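PDB 5A0N: protein F2 like fibronectin-binding protein from Streptococcus pneumoniae, which probably serves as a surface adhesin of this Gram-positive pathogen, its N-terminal domain carrying an internal thioester thought to bind host molecules covalently. Local coordinates for residues 35-39 with 136-141; 108-112 with 146-150; 125-129 with 171-175. All blocks are in the same frame, centred on the assembly; numbering follows the deposited sequence.

Contact 1. Residues 35-39 with 136-141; sequences TYNNL and RTYFHQ
Tyr36 and His140 meet through a short hydrogen bond, OH to ND1 at 2.7 Å, which fastens segment 35-39, which includes strand 35-36, to helix 132-152 of this thioester domain. The hydroxyl reaches the imidazole at its edge, in the ring plane, while the two ring planes stand 65° apart. Thr137 lies against the phenol, its backbone O over one ring face and its CB 3.7 Å from Tyr36 CD1. With CG anti to the backbone N (chi1 -176°), the His140 imidazole is turned toward segment 35-39, where Asn38 CA sits over the ring centre, a CH-pi contact 3.8 Å from the centroid. The Asn38 amide lies within 17° of the imidazole plane; its ND2 makes a weak hydrogen bond of 3.3 Å to Arg136 O, and its buried OD1, lacking a polar partner, rests 3.4 Å from His140 CB. Beyond this first shell, Gln24 NE2 is a second partner of the Tyr36 hydroxyl. Phe55 stacks on the imidazole and Tyr116 meets it edge-to-face. Both ring nitrogens are engaged, which probably restricts rotation: ND1 by Tyr36, and NE2 by a hydrogen bond to the backbone O of Ala54.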
loop_
_atom_site.group_PDB
_atom_site.type_symbol
_atom_site.label_atom_id
_atom_site.label_comp_id
_atom_site.label_asym_id
_atom_site.label_seq_id
_atom_site.Cartn_x
_atom_site.Cartn_y
_atom_site.Cartn_z
ATOM N N THR A 35 7.522 -7.869 -12.100
ATOM C CA THR A 35 7.377 -6.434 -12.164
ATOM C C THR A 35 6.860 -5.914 -10.816
ATOM O O THR A 35 6.271 -6.666 -10.029
ATOM C CB THR A 35 6.436 -6.015 -13.307
ATOM O OG1 THR A 35 5.261 -6.822 -13.302
ATOM C CG2 THR A 35 7.124 -6.149 -14.656
ATOM N N TYR A 36 7.072 -4.631 -10.577
ATOM C CA TYR A 36 6.524 -3.951 -9.396
ATOM C C TYR A 36 5.128 -3.472 -9.762
ATOM O O TYR A 36 4.972 -2.625 -10.645
ATOM C CB TYR A 36 7.432 -2.786 -8.970
ATOM C CG TYR A 36 7.076 -2.309 -7.568
ATOM C CD1 TYR A 36 5.967 -1.529 -7.338
ATOM C CD2 TYR A 36 7.824 -2.693 -6.492
ATOM C CE1 TYR A 36 5.589 -1.156 -6.050
ATOM C CE2 TYR A 36 7.456 -2.337 -5.210
ATOM C CZ TYR A 36 6.339 -1.588 -4.979
ATOM O OH TYR A 36 5.991 -1.255 -3.683
ATOM N N ASN A 37 4.103 -4.012 -9.085
ATOM C CA ASN A 37 2.719 -3.888 -9.537
ATOM C C ASN A 37 1.823 -3.032 -8.648
ATOM O O ASN A 37 0.623 -2.986 -8.851
ATOM C CB ASN A 37 2.074 -5.256 -9.756
ATOM C CG ASN A 37 2.952 -6.145 -10.607
ATOM O OD1 ASN A 37 3.561 -5.676 -11.584
ATOM N ND2 ASN A 37 3.038 -7.398 -10.247
ATOM N N ASN A 38 2.409 -2.362 -7.635
ATOM C CA ASN A 38 1.715 -1.370 -6.814
ATOM C C ASN A 38 0.546 -1.921 -6.022
ATOM O O ASN A 38 -0.293 -1.163 -5.555
ATOM C CB ASN A 38 1.292 -0.180 -7.637
ATOM C CG ASN A 38 2.443 0.707 -8.047
ATOM O OD1 ASN A 38 3.596 0.529 -7.677
ATOM N ND2 ASN A 38 2.121 1.738 -8.804
ATOM N N LEU A 39 0.482 -3.244 -5.879
ATOM C CA LEU A 39 -0.653 -3.897 -5.226
ATOM C C LEU A 39 -1.984 -3.489 -5.823
ATOM O O LEU A 39 -3.003 -3.472 -5.155
ATOM C CB LEU A 39 -0.594 -3.767 -3.700
ATOM C CG LEU A 39 0.514 -4.581 -3.041
ATOM C CD1 LEU A 39 0.964 -3.964 -1.700
ATOM C CD2 LEU A 39 0.107 -6.054 -2.865
ATOM N N ARG A 136 6.362 6.302 -10.228
ATOM C CA ARG A 136 5.089 5.648 -9.985
ATOM C C ARG A 136 5.246 4.371 -9.169
ATOM O O ARG A 136 4.417 4.082 -8.287
ATOM C CB ARG A 136 4.411 5.332 -11.332
ATOM C CG ARG A 136 3.059 4.646 -11.225
ATOM C CD ARG A 136 2.459 4.402 -12.610
ATOM N NE ARG A 136 3.281 3.403 -13.277
ATOM C CZ ARG A 136 3.077 2.087 -13.224
ATOM N NH1 ARG A 136 2.016 1.576 -12.627
ATOM N NH2 ARG A 136 3.963 1.301 -13.781
ATOM N N THR A 137 6.277 3.584 -9.452
ATOM C CA THR A 137 6.523 2.364 -8.672
ATOM C C THR A 137 7.558 2.578 -7.584
ATOM O O THR A 137 7.405 2.040 -6.489
ATOM C CB THR A 137 6.952 1.185 -9.574
ATOM O OG1 THR A 137 8.153 1.527 -10.266
ATOM C CG2 THR A 137 5.834 0.801 -10.561
ATOM N N TYR A 138 8.626 3.324 -7.868
ATOM C CA TYR A 138 9.706 3.455 -6.879
ATOM C C TYR A 138 9.244 4.264 -5.640
ATOM O O TYR A 138 9.667 3.982 -4.528
ATOM C CB TYR A 138 10.983 4.054 -7.496
ATOM C CG TYR A 138 11.783 3.057 -8.328
ATOM C CD1 TYR A 138 11.349 2.633 -9.571
ATOM C CD2 TYR A 138 12.961 2.522 -7.857
ATOM C CE1 TYR A 138 12.078 1.738 -10.304
ATOM C CE2 TYR A 138 13.684 1.619 -8.613
ATOM C CZ TYR A 138 13.235 1.240 -9.824
ATOM O OH TYR A 138 13.966 0.341 -10.564
ATOM N N PHE A 139 8.357 5.234 -5.836
ATOM C CA PHE A 139 7.798 5.969 -4.687
ATOM C C PHE A 139 6.796 5.098 -3.930
ATOM O O PHE A 139 6.709 5.172 -2.713
ATOM C CB PHE A 139 7.156 7.284 -5.127
ATOM C CG PHE A 139 6.782 8.224 -3.998
ATOM C CD1 PHE A 139 7.678 8.534 -2.977
ATOM C CD2 PHE A 139 5.543 8.857 -3.989
ATOM C CE1 PHE A 139 7.339 9.441 -1.988
ATOM C CE2 PHE A 139 5.223 9.764 -2.990
ATOM C CZ PHE A 139 6.121 10.048 -2.010
ATOM N N HIS A 140 6.008 4.285 -4.658
ATOM C CA HIS A 140 5.119 3.340 -3.971
ATOM C C HIS A 140 5.940 2.498 -2.993
ATOM O O HIS A 140 5.551 2.304 -1.841
ATOM C CB HIS A 140 4.398 2.436 -4.981
ATOM C CG HIS A 140 3.420 1.517 -4.332
ATOM N ND1 HIS A 140 3.787 0.351 -3.707
ATOM C CD2 HIS A 140 2.071 1.614 -4.206
ATOM C CE1 HIS A 140 2.708 -0.229 -3.218
ATOM N NE2 HIS A 140 1.656 0.515 -3.497
ATOM N N GLN A 141 7.082 1.991 -3.457
ATOM C CA GLN A 141 7.854 1.068 -2.647
ATOM C C GLN A 141 8.366 1.748 -1.364
ATOM O O GLN A 141 8.317 1.137 -0.302
ATOM C CB GLN A 141 9.007 0.497 -3.461
ATOM C CG GLN A 141 9.792 -0.562 -2.724
ATOM C CD GLN A 141 10.876 -1.187 -3.552
ATOM O OE1 GLN A 141 11.546 -0.502 -4.318
ATOM N NE2 GLN A 141 10.993 -2.519 -3.469
#

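Contact 2. Residues 108-112 with 146-150; sequences TFSRL and EIWRY
Chi1 of 63° at Thr108 directs CG2 away from the carbonyl carbon and over the Tyr150 ring, while at Tyr150 (chi1 -57°) CG is anti to the carbonyl carbon, which turns the ring toward Thr108. The two residues belong to an antiparallel helix pair within the adhesin's helical insertion domain: the segments of helices 105-118 and 132-152 run at 173° to each other, with axes 9.7 Å apart. Thr108 CG2 stands over the middle of the Tyr150 ring in a CH-pi contact, 3.8 Å from the centroid, and Arg149 CG covers the opposite face, so the phenol is sandwiched between an aliphatic group of each helix. At the ring edge, near its plane, Leu112 CD1 approaches Tyr150 CD2 at 4.1 Å. The same methyl leans on Ile147, 3.7 Å from CG1, the two side chains passing each other in reverse sense. Further along, Ile147 CD1 reaches Phe109 CD1 obliquely, and the Phe109 ring is stacked in turn on Tyr86. Ile179 of helix 170-182 touches both Leu112 and Glu146, bringing a third helix against this apolar seam. Glu146 turns its carboxylate away from the interface. There its OE2 forms salt bridges with Arg149 NH1 and Arg180 NE; this pairing probably favours the charged form of the acid. Polar groups do join the helices through one water, which lies 3.0 Å from Thr108 OG1 and donates to Ile147 O at 3.2 Å.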
loop_
_atom_site.group_PDB
_atom_site.type_symbol
_atom_site.label_atom_id
_atom_site.label_comp_id
_atom_site.label_asym_id
_atom_site.label_seq_id
_atom_site.Cartn_x
_atom_site.Cartn_y
_atom_site.Cartn_z
ATOM N N THR A 108 -0.617 7.511 10.631
ATOM C CA THR A 108 0.499 7.257 9.728
ATOM C C THR A 108 0.063 6.625 8.405
ATOM O O THR A 108 0.541 7.047 7.370
ATOM C CB THR A 108 1.644 6.446 10.381
ATOM O OG1 THR A 108 1.178 5.149 10.747
ATOM C CG2 THR A 108 2.195 7.186 11.595
ATOM N N PHE A 109 -0.853 5.661 8.453
ATOM C CA PHE A 109 -1.316 5.051 7.213
ATOM C C PHE A 109 -2.039 6.068 6.349
ATOM O O PHE A 109 -1.814 6.171 5.143
ATOM C CB PHE A 109 -2.247 3.846 7.458
ATOM C CG PHE A 109 -3.005 3.495 6.222
ATOM C CD1 PHE A 109 -2.348 2.849 5.179
ATOM C CD2 PHE A 109 -4.294 3.906 6.033
ATOM C CE1 PHE A 109 -2.970 2.667 3.958
ATOM C CE2 PHE A 109 -4.924 3.687 4.834
ATOM C CZ PHE A 109 -4.262 3.058 3.796
ATOM N N SER A 110 -2.945 6.834 6.941
ATOM C CA SER A 110 -3.732 7.754 6.144
ATOM C C SER A 110 -2.857 8.861 5.570
ATOM O O SER A 110 -3.072 9.298 4.429
ATOM C CB SER A 110 -4.920 8.310 6.937
ATOM O OG SER A 110 -4.507 9.097 8.044
ATOM N N ARG A 111 -1.858 9.320 6.325
ATOM C CA ARG A 111 -0.905 10.305 5.808
ATOM C C ARG A 111 -0.018 9.745 4.681
ATOM O O ARG A 111 0.150 10.377 3.646
ATOM C CB ARG A 111 -0.022 10.824 6.937
ATOM C CG ARG A 111 -0.751 11.799 7.839
ATOM C CD ARG A 111 0.096 12.243 9.041
ATOM N NE ARG A 111 -0.575 13.321 9.763
ATOM C CZ ARG A 111 -0.653 14.554 9.299
ATOM N NH1 ARG A 111 0.092 14.977 8.283
ATOM N NH2 ARG A 111 -1.440 15.412 9.900
ATOM N N LEU A 112 0.549 8.573 4.899
ATOM C CA LEU A 112 1.502 8.033 3.950
ATOM C C LEU A 112 0.799 7.670 2.625
ATOM O O LEU A 112 1.323 7.958 1.547
ATOM C CB LEU A 112 2.214 6.827 4.560
ATOM C CG LEU A 112 3.262 7.192 5.623
ATOM C CD1 LEU A 112 3.610 5.997 6.472
ATOM C CD2 LEU A 112 4.485 7.804 4.977
ATOM N N GLU A 146 7.681 2.589 4.652
ATOM C CA GLU A 146 7.396 3.447 5.784
ATOM C C GLU A 146 6.061 3.110 6.439
ATOM O O GLU A 146 5.951 3.205 7.666
ATOM C CB GLU A 146 7.528 4.914 5.420
ATOM C CG GLU A 146 7.833 5.822 6.627
ATOM C CD GLU A 146 9.206 5.648 7.252
ATOM O OE1 GLU A 146 9.911 4.665 6.919
ATOM O OE2 GLU A 146 9.588 6.504 8.078
ATOM N N ILE A 147 5.079 2.637 5.665
ATOM C CA ILE A 147 3.873 2.110 6.284
ATOM C C ILE A 147 4.217 0.965 7.223
ATOM O O ILE A 147 3.708 0.911 8.357
ATOM C CB ILE A 147 2.823 1.743 5.217
ATOM C CG1 ILE A 147 2.259 3.041 4.644
ATOM C CG2 ILE A 147 1.741 0.806 5.747
ATOM C CD1 ILE A 147 1.365 2.868 3.421
ATOM N N TRP A 148 5.084 0.059 6.774
ATOM C CA TRP A 148 5.504 -1.091 7.575
ATOM C C TRP A 148 6.353 -0.707 8.789
ATOM O O TRP A 148 6.386 -1.454 9.767
ATOM C CB TRP A 148 6.281 -2.098 6.711
ATOM C CG TRP A 148 5.438 -2.860 5.770
ATOM C CD1 TRP A 148 4.142 -3.198 5.914
ATOM C CD2 TRP A 148 5.878 -3.442 4.525
ATOM N NE1 TRP A 148 3.735 -3.991 4.843
ATOM C CE2 TRP A 148 4.787 -4.124 3.964
ATOM C CE3 TRP A 148 7.081 -3.425 3.825
ATOM C CZ2 TRP A 148 4.875 -4.809 2.744
ATOM C CZ3 TRP A 148 7.149 -4.043 2.613
ATOM C CH2 TRP A 148 6.062 -4.739 2.081
ATOM N N ARG A 149 6.996 0.451 8.769
ATOM C CA ARG A 149 7.649 0.952 9.988
ATOM C C ARG A 149 6.628 1.021 11.107
ATOM O O ARG A 149 6.930 0.658 12.244
ATOM C CB ARG A 149 8.242 2.336 9.729
ATOM C CG ARG A 149 8.831 2.989 10.973
ATOM C CD ARG A 149 9.445 4.329 10.663
ATOM N NE ARG A 149 9.951 4.976 11.857
ATOM C CZ ARG A 149 10.434 6.210 11.877
ATOM N NH1 ARG A 149 10.578 6.891 10.770
ATOM N NH2 ARG A 149 10.840 6.749 13.023
ATOM N N TYR A 150 5.427 1.468 10.771
ATOM C CA TYR A 150 4.362 1.662 11.751
ATOM C C TYR A 150 3.442 0.479 11.960
ATOM O O TYR A 150 2.922 0.321 13.063
ATOM C CB TYR A 150 3.610 2.957 11.414
ATOM C CG TYR A 150 4.537 4.152 11.381
ATOM C CD1 TYR A 150 5.124 4.603 12.547
ATOM C CD2 TYR A 150 4.844 4.813 10.204
ATOM C CE1 TYR A 150 5.980 5.667 12.535
ATOM C CE2 TYR A 150 5.705 5.886 10.166
ATOM C CZ TYR A 150 6.290 6.315 11.331
ATOM O OH TYR A 150 7.169 7.392 11.349
HETATM O O HOH W 1 1.206 2.899 8.779
#

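Contact 3. Residues 125-129 with 171-175; sequences KRAWG and QQKKA
The backbone O of Ala127 receives a short hydrogen bond of 2.6 Å from a water, and Gln171 CG presses on the same oxygen at 3.2 Å. That water also accepts a weak bond from Lys174 NZ, linking helix 123-128 to helix 170-182. A second water accepts from Trp128 NE1 at 2.9 Å, lying at the edge of the indole and in its plane, and donates to Gln171 OE1, which has a further weak partner in Ser169 OG. The bend of the Gln171 chain at chi2 (83°) turns its amide away from the indole to where OE1 meets this water, while CB remains over one face, 3.7 Å from the centroid of the five-membered ring. At the far end of the indole, Ala175 CB approaches Trp128 CH2 obliquely at 3.6 Å, and Gln172 CG comes to the edge at CZ2, 3.9 Å away. Ala127 CB and Ala175 CB touch at 4.0 Å, two small side chains that let the backbones come near each other. Trp128 also touches Thr134, Ala135 and Tyr138, and so packs against both helix 170-182 and helix 132-152, a tryptophan-alanine helix-helix contact toward the periphery of the adhesin's helical insertion domain.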
loop_
_atom_site.group_PDB
_atom_site.type_symbol
_atom_site.label_atom_id
_atom_site.label_comp_id
_atom_site.label_asym_id
_atom_site.label_seq_id
_atom_site.Cartn_x
_atom_site.Cartn_y
_atom_site.Cartn_z
ATOM N N LYS A 125 8.734 15.474 -7.242
ATOM C CA LYS A 125 9.504 16.445 -8.020
ATOM C C LYS A 125 10.925 16.580 -7.499
ATOM O O LYS A 125 11.877 16.676 -8.260
ATOM C CB LYS A 125 8.882 17.846 -7.942
ATOM C CG LYS A 125 7.697 18.120 -8.820
ATOM C CD LYS A 125 7.361 19.602 -8.796
ATOM N N ARG A 126 11.080 16.604 -6.182
ATOM C CA ARG A 126 12.421 16.776 -5.610
ATOM C C ARG A 126 13.309 15.547 -5.778
ATOM O O ARG A 126 14.509 15.683 -5.910
ATOM C CB ARG A 126 12.298 17.163 -4.124
ATOM C CG ARG A 126 11.714 18.562 -3.942
ATOM C CD ARG A 126 11.660 18.937 -2.498
ATOM N NE ARG A 126 10.584 18.262 -1.790
ATOM C CZ ARG A 126 10.547 17.996 -0.488
ATOM N NH1 ARG A 126 11.585 18.235 0.314
ATOM N NH2 ARG A 126 9.448 17.476 -0.013
ATOM N N ALA A 127 12.724 14.344 -5.712
ATOM C CA ALA A 127 13.515 13.111 -5.760
ATOM C C ALA A 127 13.727 12.553 -7.159
ATOM O O ALA A 127 14.816 12.028 -7.443
ATOM C CB ALA A 127 12.873 12.055 -4.857
ATOM N N TRP A 128 12.679 12.619 -7.979
ATOM C CA TRP A 128 12.700 12.059 -9.349
ATOM C C TRP A 128 12.597 13.117 -10.441
ATOM O O TRP A 128 12.733 12.782 -11.610
ATOM C CB TRP A 128 11.594 10.985 -9.563
ATOM C CG TRP A 128 11.880 9.713 -8.887
ATOM C CD1 TRP A 128 12.640 8.681 -9.364
ATOM C CD2 TRP A 128 11.419 9.301 -7.589
ATOM N NE1 TRP A 128 12.699 7.667 -8.422
ATOM C CE2 TRP A 128 11.967 8.041 -7.327
ATOM C CE3 TRP A 128 10.615 9.896 -6.628
ATOM C CZ2 TRP A 128 11.731 7.371 -6.137
ATOM C CZ3 TRP A 128 10.380 9.220 -5.447
ATOM C CH2 TRP A 128 10.937 7.992 -5.206
ATOM N N GLY A 129 12.326 14.373 -10.097
ATOM C CA GLY A 129 12.184 15.413 -11.112
ATOM C C GLY A 129 10.962 15.093 -11.947
ATOM O O GLY A 129 9.860 14.895 -11.416
ATOM N N GLN A 171 17.472 7.891 -5.606
ATOM C CA GLN A 171 16.256 8.721 -5.561
ATOM C C GLN A 171 15.317 8.219 -4.472
ATOM O O GLN A 171 14.697 9.026 -3.755
ATOM C CB GLN A 171 15.525 8.684 -6.902
ATOM C CG GLN A 171 16.320 9.270 -8.036
ATOM C CD GLN A 171 17.332 8.321 -8.672
ATOM O OE1 GLN A 171 17.384 7.128 -8.403
ATOM N NE2 GLN A 171 18.134 8.881 -9.559
ATOM N N GLN A 172 15.196 6.900 -4.317
ATOM C CA GLN A 172 14.392 6.357 -3.200
ATOM C C GLN A 172 14.924 6.768 -1.838
ATOM O O GLN A 172 14.133 7.068 -0.938
ATOM C CB GLN A 172 14.311 4.840 -3.287
ATOM C CG GLN A 172 13.365 4.354 -4.378
ATOM C CD GLN A 172 13.293 2.855 -4.439
ATOM O OE1 GLN A 172 14.327 2.201 -4.566
ATOM N NE2 GLN A 172 12.101 2.311 -4.369
ATOM N N LYS A 173 16.238 6.709 -1.680
ATOM C CA LYS A 173 16.845 7.095 -0.412
ATOM C C LYS A 173 16.524 8.562 -0.086
ATOM O O LYS A 173 16.176 8.908 1.045
ATOM C CB LYS A 173 18.338 6.831 -0.418
ATOM C CG LYS A 173 18.665 5.346 -0.494
ATOM C CD LYS A 173 20.152 5.111 -0.640
ATOM C CE LYS A 173 20.486 3.641 -0.808
ATOM N NZ LYS A 173 21.915 3.455 -1.098
ATOM N N LYS A 174 16.619 9.441 -1.090
ATOM C CA LYS A 174 16.275 10.850 -0.905
ATOM C C LYS A 174 14.799 10.982 -0.549
ATOM O O LYS A 174 14.433 11.722 0.370
ATOM C CB LYS A 174 16.603 11.668 -2.147
ATOM C CG LYS A 174 18.075 11.667 -2.513
ATOM C CD LYS A 174 18.349 12.484 -3.770
ATOM C CE LYS A 174 19.850 12.531 -4.027
ATOM N NZ LYS A 174 20.184 13.017 -5.389
ATOM N N ALA A 175 13.930 10.278 -1.273
ATOM C CA ALA A 175 12.508 10.354 -1.006
ATOM C C ALA A 175 12.186 9.908 0.413
ATOM O O ALA A 175 11.299 10.499 1.049
ATOM C CB ALA A 175 11.730 9.502 -1.994
HETATM O O HOH W 2 17.297 12.776 -7.117
HETATM O O HOH W 3 14.617 5.491 -8.702
#

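Contacts 1 and 2 share helix 132-152: contact 1 uses its earlier part and contact 2 its later part, their centres 16 Å apart. Contact 3 joins helices 123-128 and 170-182, and its centre lies 14 Å from that of contact 1, which it touches: Gln172 NE2 is probably hydrogen-bonded to both Gln141 OE1 and Tyr138 O, and Trp128 packs on Tyr138 and Phe139. Contacts 2 and 3 do not touch; their centres are 18 Å apart. Along the chain the order is 35-39, 108-112, 125-129, 136-141, 146-150, 171-175, so the segments of each pair of contacts alternate. Contacts 2 and 3 lie wholly among the helices of the insertion domain, whereas contact 1 ties those helices to the N-terminal strand region.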